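Local atomic coordinates of N-acetyltransferase (Trypanosoma brucei, PDB entry 3I3G), a protein that probably transfers the acetyl group of acetyl-CoA to D-glucosamine 6-phosphate, an early step towards UDP-N-acetylglucosamine. Residues A[19-30]-A[66-77]. Numbering follows the deposited sequence.
Sequences VDLELRVLEESD and TKVFCHQPTGRI. Unlike the reference sequence in segment 66-77: Arg76 (reference Gly).
In the GNAT fold the first two strands of the central sheet run antiparallel, and here strand 21-25, at one edge of the chain's sheet, pairs with 66-71: Arg24 and Val68 exchange both backbone bonds (Val68 N to Arg24 O, 2.8 Å), and Leu26 N continues the pairing to Thr66 O. The two faces of such a pair meet different surroundings. On one, Leu21, Leu23 and Phe69 pack against helix 113-127. Leu23, its CG anti to the backbone N (chi1 180°), lays CD1 over the centre of the Phe69 ring in a CH-pi contact, 4.1 Å from the centroid, while its CB touches Phe69 CE1. Where the Val25 and Lys67 side chains diverge, Lys67 bends so that its CE lies 3.5 Å from Arg24 C, and its NZ meets Asp120 and a water that also donates to Leu23 O. On the face of Arg24 and Cys70, Arg24 extends across Cys70 towards Asp30, which it grips end-on; NH1 to OD2 is 2.7 Å. Both N-H groups meet syn sides of the tilted carboxylate, near the guanidinium's own plane, which fixes its rotation and ties the strand to the turn entering helix 31-38. Asp30 OD2 also accepts from Glu27 N, and Asp30 CB rests on Ile77 CD1. From the same guanidinium, NH2 gives Cys70 SG a weak hydrogen bond of 3.4 Å.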
ATOM      1  N   VAL A  19     -21.947  -8.246 -23.574  1.00 24.22           N
ATOM      2  CA  VAL A  19     -20.472  -8.100 -23.721  1.00 24.17           C
ATOM      3  C   VAL A  19     -19.764  -9.448 -23.612  1.00 23.95           C
ATOM      4  O   VAL A  19     -18.706  -9.649 -24.207  1.00 24.10           O
ATOM      5  CB  VAL A  19     -19.894  -7.152 -22.656  1.00 24.23           C
ATOM      6  CG1 VAL A  19     -20.428  -5.742 -22.852  1.00 24.51           C
ATOM      7  CG2 VAL A  19     -20.223  -7.664 -21.264  1.00 24.35           C
ATOM      8  N   ASP A  20     -20.376 -10.391 -22.900  1.00 23.65           N
ATOM      9  CA  ASP A  20     -19.778 -11.681 -22.581  1.00 23.25           C
ATOM     10  C   ASP A  20     -18.688 -11.557 -21.476  1.00 22.84           C
ATOM     11  O   ASP A  20     -17.908 -12.483 -21.265  1.00 22.76           O
ATOM     12  CB  ASP A  20     -19.164 -12.316 -23.803  1.00 23.41           C
ATOM     13  CG  ASP A  20     -20.188 -12.978 -24.725  1.00 23.73           C
ATOM     14  OD1 ASP A  20     -20.048 -12.846 -25.916  1.00 24.18           O
ATOM     15  OD2 ASP A  20     -21.066 -13.645 -24.245  1.00 24.33           O
ATOM     16  N   LEU A  21     -18.657 -10.424 -20.801  1.00 22.29           N
ATOM     17  CA  LEU A  21     -17.677 -10.178 -19.750  1.00 21.76           C
ATOM     18  C   LEU A  21     -18.264 -10.428 -18.393  1.00 21.38           C
ATOM     19  O   LEU A  21     -19.414 -10.195 -18.165  1.00 21.32           O
ATOM     20  CB  LEU A  21     -17.200  -8.748 -19.772  1.00 21.80           C
ATOM     21  CG  LEU A  21     -16.382  -8.295 -20.936  1.00 21.88           C
ATOM     22  CD1 LEU A  21     -16.197  -6.825 -20.905  1.00 21.91           C
ATOM     23  CD2 LEU A  21     -15.084  -8.962 -20.985  1.00 21.84           C
ATOM     24  N   GLU A  22     -17.413 -10.843 -17.493  1.00 20.83           N
ATOM     25  CA  GLU A  22     -17.825 -11.035 -16.112  1.00 20.43           C
ATOM     26  C   GLU A  22     -16.797 -10.440 -15.160  1.00 19.89           C
ATOM     27  O   GLU A  22     -15.594 -10.637 -15.329  1.00 19.72           O
ATOM     28  CB  GLU A  22     -18.034 -12.518 -15.807  1.00 20.54           C
ATOM     29  CG  GLU A  22     -16.819 -13.385 -16.072  1.00 21.26           C
ATOM     30  CD  GLU A  22     -17.077 -14.851 -15.783  1.00 22.26           C
ATOM     31  OE1 GLU A  22     -16.134 -15.661 -15.930  1.00 22.44           O
ATOM     32  OE2 GLU A  22     -18.221 -15.190 -15.410  1.00 22.79           O
ATOM     33  N   LEU A  23     -17.283  -9.706 -14.167  1.00 19.34           N
ATOM     34  CA  LEU A  23     -16.422  -9.132 -13.143  1.00 18.82           C
ATOM     35  C   LEU A  23     -16.398 -10.059 -11.935  1.00 18.46           C
ATOM     36  O   LEU A  23     -17.432 -10.314 -11.321  1.00 18.41           O
ATOM     37  CB  LEU A  23     -16.929  -7.748 -12.737  1.00 18.83           C
ATOM     38  CG  LEU A  23     -16.136  -7.001 -11.664  1.00 18.90           C
ATOM     39  CD1 LEU A  23     -14.676  -6.882 -12.057  1.00 18.88           C
ATOM     40  CD2 LEU A  23     -16.740  -5.628 -11.422  1.00 19.07           C
ATOM     41  N   ARG A  24     -15.217 -10.569 -11.602  1.00 17.93           N
ATOM     42  CA  ARG A  24     -15.092 -11.530 -10.515  1.00 17.57           C
ATOM     43  C   ARG A  24     -13.700 -11.520  -9.891  1.00 17.25           C
ATOM     44  O   ARG A  24     -12.797 -10.829 -10.364  1.00 17.13           O
ATOM     45  CB  ARG A  24     -15.428 -12.938 -11.012  1.00 17.51           C
ATOM     46  CG  ARG A  24     -14.601 -13.386 -12.210  1.00 17.47           C
ATOM     47  CD  ARG A  24     -14.870 -14.842 -12.556  1.00 17.21           C
ATOM     48  NE  ARG A  24     -14.102 -15.282 -13.717  1.00 17.18           N
ATOM     49  CZ  ARG A  24     -12.816 -15.616 -13.678  1.00 16.88           C
ATOM     50  NH1 ARG A  24     -12.148 -15.555 -12.534  1.00 16.84           N
ATOM     51  NH2 ARG A  24     -12.195 -16.008 -14.782  1.00 16.73           N
ATOM     52  N   VAL A  25     -13.533 -12.293  -8.823  1.00 17.03           N
ATOM     53  CA  VAL A  25     -12.244 -12.397  -8.152  0.50 16.89           C
ATOM     54  C   VAL A  25     -11.277 -13.250  -8.965  1.00 16.82           C
ATOM     55  O   VAL A  25     -11.682 -14.209  -9.623  1.00 16.75           O
ATOM     56  CB  VAL A  25     -12.387 -13.006  -6.744  0.50 16.93           C
ATOM     57  CG1 VAL A  25     -13.340 -12.173  -5.903  0.50 16.89           C
ATOM     58  CG2 VAL A  25     -12.862 -14.447  -6.837  0.50 16.81           C
ATOM     59  N   LEU A  26      -9.998 -12.891  -8.915  1.00 16.71           N
ATOM     60  CA  LEU A  26      -8.961 -13.632  -9.617  1.00 16.69           C
ATOM     61  C   LEU A  26      -8.869 -15.060  -9.084  1.00 16.70           C
ATOM     62  O   LEU A  26      -8.886 -15.275  -7.873  1.00 16.70           O
ATOM     63  CB  LEU A  26      -7.615 -12.929  -9.443  1.00 16.72           C
ATOM     64  CG  LEU A  26      -6.390 -13.605 -10.057  1.00 16.60           C
ATOM     65  CD1 LEU A  26      -6.441 -13.511 -11.570  1.00 16.54           C
ATOM     66  CD2 LEU A  26      -5.116 -12.974  -9.526  1.00 16.59           C
ATOM     67  N   GLU A  27      -8.776 -16.033  -9.986  1.00 16.57           N
ATOM     68  CA  GLU A  27      -8.588 -17.423  -9.571  1.00 16.58           C
ATOM     69  C   GLU A  27      -7.399 -18.092 -10.259  1.00 16.35           C
ATOM     70  O   GLU A  27      -6.871 -17.585 -11.250  1.00 16.20           O
ATOM     71  CB  GLU A  27      -9.872 -18.242  -9.742  1.00 16.68           C
ATOM     72  CG  GLU A  27     -10.690 -17.914 -10.977  1.00 17.55           C
ATOM     73  CD  GLU A  27     -12.139 -18.348 -10.838  1.00 18.54           C
ATOM     74  OE1 GLU A  27     -12.799 -18.594 -11.868  1.00 19.28           O
ATOM     75  OE2 GLU A  27     -12.620 -18.447  -9.690  1.00 19.38           O
ATOM     76  N   GLU A  28      -6.980 -19.232  -9.718  1.00 16.13           N
ATOM     77  CA  GLU A  28      -5.755 -19.892 -10.158  1.00 15.99           C
ATOM     78  C   GLU A  28      -5.712 -20.132 -11.666  1.00 15.73           C
ATOM     79  O   GLU A  28      -4.657 -20.011 -12.288  1.00 15.65           O
ATOM     80  CB  GLU A  28      -5.552 -21.207  -9.397  1.00 16.11           C
ATOM     81  CG  GLU A  28      -4.154 -21.786  -9.524  1.00 16.57           C
ATOM     82  CD  GLU A  28      -3.924 -22.971  -8.607  1.00 17.26           C
ATOM     83  OE1 GLU A  28      -4.824 -23.289  -7.801  1.00 17.78           O
ATOM     84  OE2 GLU A  28      -2.840 -23.583  -8.690  1.00 17.56           O
ATOM     85  N   SER A  29      -6.856 -20.467 -12.254  1.00 15.43           N
ATOM     86  CA  SER A  29      -6.916 -20.743 -13.689  1.00 15.22           C
ATOM     87  C   SER A  29      -6.690 -19.489 -14.536  1.00 15.00           C
ATOM     88  O   SER A  29      -6.473 -19.583 -15.745  1.00 14.93           O
ATOM     89  CB  SER A  29      -8.254 -21.391 -14.058  1.00 15.23           C
ATOM     90  OG  SER A  29      -8.458 -22.592 -13.330  1.00 15.42           O
ATOM     91  N   ASP A  30      -6.737 -18.323 -13.897  1.00 14.69           N
ATOM     92  CA  ASP A  30      -6.587 -17.043 -14.595  1.00 14.49           C
ATOM     93  C   ASP A  30      -5.141 -16.547 -14.633  1.00 14.30           C
ATOM     94  O   ASP A  30      -4.795 -15.686 -15.441  1.00 14.16           O
ATOM     95  CB  ASP A  30      -7.431 -15.958 -13.918  1.00 14.45           C
ATOM     96  CG  ASP A  30      -8.895 -16.329 -13.802  1.00 14.52           C
ATOM     97  OD1 ASP A  30      -9.413 -17.049 -14.682  1.00 14.30           O
ATOM     98  OD2 ASP A  30      -9.534 -15.879 -12.826  1.00 14.80           O
ATOM     99  N   THR A  66      -7.898  -9.246  -5.681  1.00 15.60           N
ATOM    100  CA  THR A  66      -7.774  -8.868  -7.082  1.00 15.32           C
ATOM    101  C   THR A  66      -9.056  -9.173  -7.846  1.00 15.14           C
ATOM    102  O   THR A  66      -9.510 -10.318  -7.889  1.00 15.00           O
ATOM    103  CB  THR A  66      -6.590  -9.579  -7.766  1.00 15.28           C
ATOM    104  OG1 THR A  66      -5.377  -9.270  -7.067  1.00 15.37           O
ATOM    105  CG2 THR A  66      -6.463  -9.123  -9.212  1.00 15.34           C
ATOM    106  N   LYS A  67      -9.641  -8.139  -8.439  1.00 14.92           N
ATOM    107  CA  LYS A  67     -10.826  -8.302  -9.267  1.00 14.86           C
ATOM    108  C   LYS A  67     -10.420  -8.213 -10.730  1.00 14.72           C
ATOM    109  O   LYS A  67      -9.578  -7.396 -11.098  1.00 14.61           O
ATOM    110  CB  LYS A  67     -11.866  -7.229  -8.941  1.00 14.93           C
ATOM    111  CG  LYS A  67     -12.298  -7.204  -7.484  1.00 15.26           C
ATOM    112  CD  LYS A  67     -12.896  -8.538  -7.062  1.00 16.08           C
ATOM    113  CE  LYS A  67     -14.230  -8.793  -7.742  1.00 16.41           C
ATOM    114  NZ  LYS A  67     -15.308  -7.914  -7.207  1.00 16.97           N
ATOM    115  N   VAL A  68     -11.015  -9.061 -11.561  1.00 14.62           N
ATOM    116  CA  VAL A  68     -10.676  -9.086 -12.977  1.00 14.65           C
ATOM    117  C   VAL A  68     -11.918  -9.108 -13.856  1.00 14.73           C
ATOM    118  O   VAL A  68     -12.977  -9.589 -13.449  1.00 14.68           O
ATOM    119  CB  VAL A  68      -9.821 -10.321 -13.330  1.00 14.64           C
ATOM    120  CG1 VAL A  68      -8.503 -10.293 -12.574  1.00 14.53           C
ATOM    121  CG2 VAL A  68     -10.591 -11.600 -13.031  1.00 14.53           C
ATOM    122  N   PHE A  69     -11.780  -8.574 -15.063  1.00 14.84           N
ATOM    123  CA  PHE A  69     -12.784  -8.766 -16.094  1.00 15.05           C
ATOM    124  C   PHE A  69     -12.350  -9.928 -16.971  1.00 15.25           C
ATOM    125  O   PHE A  69     -11.211  -9.971 -17.439  1.00 15.12           O
ATOM    126  CB  PHE A  69     -12.967  -7.503 -16.934  1.00 15.02           C
ATOM    127  CG  PHE A  69     -14.044  -6.590 -16.424  1.00 15.00           C
ATOM    128  CD1 PHE A  69     -15.378  -6.942 -16.547  1.00 14.91           C
ATOM    129  CD2 PHE A  69     -13.725  -5.384 -15.827  1.00 14.90           C
ATOM    130  CE1 PHE A  69     -16.374  -6.107 -16.080  1.00 15.00           C
ATOM    131  CE2 PHE A  69     -14.717  -4.544 -15.361  1.00 14.67           C
ATOM    132  CZ  PHE A  69     -16.043  -4.907 -15.486  1.00 14.99           C
ATOM    133  N   CYS A  70     -13.258 -10.873 -17.183  1.00 15.55           N
ATOM    134  CA  CYS A  70     -12.949 -12.060 -17.964  1.00 16.02           C
ATOM    135  C   CYS A  70     -13.925 -12.231 -19.120  1.00 16.20           C
ATOM    136  O   CYS A  70     -15.139 -12.122 -18.945  1.00 16.29           O
ATOM    137  CB  CYS A  70     -12.974 -13.303 -17.069  1.00 16.00           C
ATOM    138  SG  CYS A  70     -12.807 -14.885 -17.940  1.00 16.79           S
ATOM    139  N   HIS A  71     -13.385 -12.484 -20.306  1.00 16.47           N
ATOM    140  CA  HIS A  71     -14.203 -12.884 -21.438  1.00 16.82           C
ATOM    141  C   HIS A  71     -14.573 -14.350 -21.240  1.00 17.10           C
ATOM    142  O   HIS A  71     -13.809 -15.249 -21.592  1.00 17.13           O
ATOM    143  CB  HIS A  71     -13.442 -12.688 -22.749  1.00 16.74           C
ATOM    144  CG  HIS A  71     -14.253 -12.994 -23.969  1.00 16.79           C
ATOM    145  ND1 HIS A  71     -14.024 -14.103 -24.757  1.00 16.86           N
ATOM    146  CD2 HIS A  71     -15.298 -12.343 -24.531  1.00 16.77           C
ATOM    147  CE1 HIS A  71     -14.889 -14.117 -25.755  1.00 16.92           C
ATOM    148  NE2 HIS A  71     -15.674 -13.060 -25.640  1.00 16.75           N
ATOM    149  N   GLN A  72     -15.746 -14.582 -20.658  1.00 17.48           N
ATOM    150  CA  GLN A  72     -16.152 -15.923 -20.238  1.00 17.87           C
ATOM    151  C   GLN A  72     -15.936 -17.024 -21.275  1.00 17.80           C
ATOM    152  O   GLN A  72     -15.429 -18.096 -20.944  1.00 17.89           O
ATOM    153  CB  GLN A  72     -17.609 -15.927 -19.768  1.00 18.05           C
ATOM    154  CG  GLN A  72     -17.767 -15.912 -18.259  1.00 19.22           C
ATOM    155  CD  GLN A  72     -19.125 -16.420 -17.819  1.00 20.47           C
ATOM    156  OE1 GLN A  72     -19.227 -17.266 -16.927  1.00 21.38           O
ATOM    157  NE2 GLN A  72     -20.178 -15.917 -18.452  1.00 21.17           N
ATOM    158  N   PRO A  73     -16.332 -16.770 -22.530  1.00 17.80           N
ATOM    159  CA  PRO A  73     -16.248 -17.797 -23.567  1.00 17.74           C
ATOM    160  C   PRO A  73     -14.853 -18.407 -23.699  1.00 17.67           C
ATOM    161  O   PRO A  73     -14.725 -19.614 -23.901  1.00 17.84           O
ATOM    162  CB  PRO A  73     -16.623 -17.037 -24.843  1.00 17.76           C
ATOM    163  CG  PRO A  73     -17.474 -15.909 -24.371  1.00 17.79           C
ATOM    164  CD  PRO A  73     -16.913 -15.515 -23.034  1.00 17.73           C
ATOM    165  N   THR A  74     -13.821 -17.577 -23.582  1.00 17.43           N
ATOM    166  CA  THR A  74     -12.447 -18.041 -23.752  1.00 17.20           C
ATOM    167  C   THR A  74     -11.660 -17.984 -22.447  1.00 16.91           C
ATOM    168  O   THR A  74     -10.602 -18.600 -22.324  1.00 16.97           O
ATOM    169  CB  THR A  74     -11.697 -17.210 -24.807  1.00 17.22           C
ATOM    170  OG1 THR A  74     -11.650 -15.839 -24.390  1.00 17.40           O
ATOM    171  CG2 THR A  74     -12.392 -17.306 -26.157  1.00 17.34           C
ATOM    172  N   GLY A  75     -12.177 -17.234 -21.480  1.00 16.51           N
ATOM    173  CA  GLY A  75     -11.513 -17.074 -20.193  1.00 16.11           C
ATOM    174  C   GLY A  75     -10.380 -16.064 -20.224  1.00 15.74           C
ATOM    175  O   GLY A  75      -9.617 -15.949 -19.264  1.00 15.70           O
ATOM    176  N   ARG A  76     -10.265 -15.325 -21.322  1.00 15.35           N
ATOM    177  CA  ARG A  76      -9.191 -14.344 -21.445  1.00 15.01           C
ATOM    178  C   ARG A  76      -9.394 -13.184 -20.474  1.00 14.69           C
ATOM    179  O   ARG A  76     -10.481 -12.611 -20.392  1.00 14.57           O
ATOM    180  CB  ARG A  76      -9.070 -13.828 -22.881  1.00 15.05           C
ATOM    181  CG  ARG A  76      -7.707 -13.219 -23.189  1.00 15.22           C
ATOM    182  CD  ARG A  76      -7.564 -12.853 -24.658  1.00 15.56           C
ATOM    183  NE  ARG A  76      -8.301 -11.641 -24.995  1.00 15.87           N
ATOM    184  CZ  ARG A  76      -7.798 -10.415 -24.904  1.00 16.11           C
ATOM    185  NH1 ARG A  76      -6.553 -10.236 -24.484  1.00 16.53           N
ATOM    186  NH2 ARG A  76      -8.539  -9.366 -25.233  1.00 16.63           N
ATOM    187  N   ILE A  77      -8.342 -12.851 -19.735  1.00 14.36           N
ATOM    188  CA  ILE A  77      -8.393 -11.767 -18.762  1.00 14.01           C
ATOM    189  C   ILE A  77      -8.068 -10.441 -19.438  1.00 13.86           C
ATOM    190  O   ILE A  77      -6.965 -10.255 -19.954  1.00 13.84           O
ATOM    191  CB  ILE A  77      -7.406 -12.007 -17.604  1.00 14.03           C
ATOM    192  CG1 ILE A  77      -7.657 -13.376 -16.967  1.00 14.00           C
ATOM    193  CG2 ILE A  77      -7.522 -10.900 -16.566  1.00 13.99           C
ATOM    194  CD1 ILE A  77      -9.002 -13.497 -16.272  1.00 14.07           C
TER
HETATM  195  O   HOH W   1     -17.918 -12.616 -27.334  1.00 34.58           O
HETATM  196  O   HOH W   2     -17.293  -9.370  -8.375  1.00 37.98           O
HETATM  197  O   HOH W   3      -9.075 -17.482 -17.173  1.00 16.32           O